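PDB 1OBD: phosphoribosylaminoimidazole-succinocarboxamide synthase, which catalyses the ATP-dependent joining of 4-carboxy-5-aminoimidazole ribotide and aspartate to form SAICAR, a step of de novo purine biosynthesis. Local coordinates for residues Lys197-Cys202 and Ala214-Glu219. Numbering follows the deposited sequence.
With ATP (adenosine-5'-triphosphate), chain B.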
# COMPACT_ATOMS: atom_id res chain seq x y z
N LYS A 197 -1.12 5.35 -15.59
CA LYS A 197 -0.69 4.20 -16.42
C LYS A 197 -0.45 2.95 -15.56
O LYS A 197 -0.92 1.84 -15.89
CB LYS A 197 0.54 4.59 -17.18
CG LYS A 197 1.17 3.54 -18.04
CD LYS A 197 2.42 4.09 -18.75
CE LYS A 197 3.17 3.00 -19.52
NZ LYS A 197 4.31 3.56 -20.31
N LEU A 198 0.27 3.12 -14.45
CA LEU A 198 0.59 1.97 -13.61
C LEU A 198 -0.68 1.40 -12.98
O LEU A 198 -0.90 0.18 -12.98
CB LEU A 198 1.58 2.35 -12.51
CG LEU A 198 2.93 2.91 -12.97
CD1 LEU A 198 3.75 3.30 -11.76
CD2 LEU A 198 3.69 2.00 -13.87
N TYR A 199 -1.53 2.26 -12.43
CA TYR A 199 -2.78 1.81 -11.83
C TYR A 199 -3.64 1.06 -12.85
O TYR A 199 -4.14 -0.02 -12.56
CB TYR A 199 -3.58 2.99 -11.26
CG TYR A 199 -4.99 2.58 -10.91
CD1 TYR A 199 -5.27 1.90 -9.70
CD2 TYR A 199 -6.03 2.83 -11.78
CE1 TYR A 199 -6.54 1.51 -9.38
CE2 TYR A 199 -7.32 2.43 -11.46
CZ TYR A 199 -7.57 1.77 -10.26
OH TYR A 199 -8.88 1.40 -10.00
N SER A 200 -3.81 1.63 -14.04
CA SER A 200 -4.71 0.99 -15.01
C SER A 200 -4.22 -0.41 -15.35
O SER A 200 -5.02 -1.33 -15.40
CB SER A 200 -4.85 1.83 -16.27
OG SER A 200 -5.43 3.07 -15.96
N LYS A 201 -2.93 -0.58 -15.60
CA LYS A 201 -2.36 -1.89 -15.96
C LYS A 201 -2.63 -2.91 -14.85
O LYS A 201 -3.05 -4.05 -15.07
CB LYS A 201 -0.85 -1.76 -16.16
CG LYS A 201 -0.16 -3.05 -16.54
CD LYS A 201 1.27 -2.82 -17.00
CE LYS A 201 2.03 -4.15 -17.10
NZ LYS A 201 3.26 -4.01 -17.91
N CYS A 202 -2.39 -2.50 -13.61
CA CYS A 202 -2.54 -3.41 -12.49
C CYS A 202 -4.00 -3.68 -12.13
O CYS A 202 -4.35 -4.80 -11.78
CB CYS A 202 -1.74 -2.88 -11.29
SG CYS A 202 0.02 -2.78 -11.63
N ALA A 214 -10.01 -0.62 -6.27
CA ALA A 214 -10.83 0.57 -6.53
C ALA A 214 -9.99 1.83 -6.64
O ALA A 214 -10.35 2.74 -7.38
CB ALA A 214 -11.87 0.71 -5.47
N ASP A 215 -8.90 1.86 -5.90
CA ASP A 215 -8.01 2.99 -5.86
C ASP A 215 -6.72 2.52 -5.23
O ASP A 215 -6.68 1.45 -4.62
CB ASP A 215 -8.61 4.19 -5.14
CG ASP A 215 -9.09 3.87 -3.78
OD1 ASP A 215 -10.31 4.04 -3.51
OD2 ASP A 215 -8.30 3.47 -2.93
N THR A 216 -5.68 3.29 -5.39
CA THR A 216 -4.40 2.99 -4.80
C THR A 216 -3.63 4.27 -4.52
O THR A 216 -3.83 5.28 -5.19
CB THR A 216 -3.61 2.04 -5.69
OG1 THR A 216 -2.59 1.40 -4.91
CG2 THR A 216 -2.86 2.73 -6.83
N LYS A 217 -2.73 4.21 -3.55
CA LYS A 217 -1.84 5.28 -3.18
C LYS A 217 -0.42 4.88 -3.50
O LYS A 217 0.13 3.95 -2.90
CB LYS A 217 -1.97 5.60 -1.70
CG LYS A 217 -1.18 6.78 -1.27
CD LYS A 217 -1.49 7.18 0.20
CE LYS A 217 -1.22 6.07 1.20
NZ LYS A 217 0.25 5.83 1.31
N PHE A 218 0.17 5.62 -4.41
CA PHE A 218 1.58 5.48 -4.73
C PHE A 218 2.39 6.60 -4.11
O PHE A 218 1.90 7.72 -3.91
CB PHE A 218 1.83 5.60 -6.23
CG PHE A 218 1.21 4.51 -7.11
CD1 PHE A 218 1.57 3.19 -6.99
CD2 PHE A 218 0.30 4.83 -8.11
CE1 PHE A 218 1.01 2.22 -7.84
CE2 PHE A 218 -0.23 3.87 -8.95
CZ PHE A 218 0.12 2.59 -8.83
N GLU A 219 3.67 6.32 -3.86
CA GLU A 219 4.63 7.37 -3.64
C GLU A 219 5.78 7.17 -4.62
O GLU A 219 6.14 6.03 -4.98
CB GLU A 219 5.14 7.39 -2.20
CG GLU A 219 4.11 7.83 -1.17
CD GLU A 219 4.68 7.89 0.23
OE1 GLU A 219 3.89 8.08 1.18
OE2 GLU A 219 5.91 7.71 0.39
PG ATP B . 1.86 4.61 7.26
O1G ATP B . 1.71 3.28 7.92
O2G ATP B . 2.21 4.47 5.76
O3G ATP B . 0.54 5.38 7.42
PB ATP B . 4.40 5.80 7.45
O1B ATP B . 5.11 6.61 8.46
O2B ATP B . 4.32 6.43 6.06
O3B ATP B . 2.98 5.46 8.04
PA ATP B . 5.72 3.61 6.14
O1A ATP B . 5.73 2.18 6.47
O2A ATP B . 4.91 3.92 4.89
O3A ATP B . 5.10 4.37 7.38
O5' ATP B . 7.21 4.15 6.07
C5' ATP B . 7.78 4.45 4.82
C4' ATP B . 8.51 5.78 4.93
O4' ATP B . 9.55 5.80 3.99
C3' ATP B . 7.59 6.90 4.55
O3' ATP B . 8.05 8.05 5.25
C2' ATP B . 7.78 6.98 3.03
O2' ATP B . 7.45 8.18 2.40
C1' ATP B . 9.27 6.75 2.96
N9 ATP B . 9.87 6.09 1.79
C8 ATP B . 9.22 5.16 1.02
N7 ATP B . 10.09 4.73 0.12
C5 ATP B . 11.29 5.37 0.24
C6 ATP B . 12.53 5.35 -0.41
N6 ATP B . 12.93 4.46 -1.31
N1 ATP B . 13.52 6.19 0.03
C2 ATP B . 13.34 7.01 1.10
N3 ATP B . 12.14 7.05 1.75
C4 ATP B . 11.14 6.24 1.32
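The methyl CG2 of T216 serves two aromatic rings at once: it sits 3.5 Å above one face of F218, offset toward the rim, and also touches Y199. Helix 185-208 and strand 211-223 follow each other in the chain, and their short connection folds the helix back over the strand, a local example of helix-on-sheet packing through aromatic and apolar side chains. A chi1 of 168° turns the Y199 ring away from its own backbone N and lays it along the strand, toward the A214 end of the segment. Its CD1 lies 3.8 Å from T216 CG2, while CE1 passes obliquely by D215 CA. OH ends 3.3 Å from A214 O, but its hydrogen bond goes to the carbonyl of I213, which gives this buried polar group a mate. F218 brings its far rim to the helix: CZ meets L198 CB at 4.0 Å, and Y199 N lies near the ring plane at the edge. Without the tyrosine ring, as with an alanine here, T216 CG2 would probably lose a neighbour and the I213 carbonyl its hydroxyl partner. Beyond F218, E219 OE2 accepts a 2.6 Å hydrogen bond from ATP O2'. Segments 197-202 and 214-219 run at 136° to each other; strand 211-223 lies between strands 113-122 and 228-245 of the mixed sheet, and Y199 also touches V121 and P157.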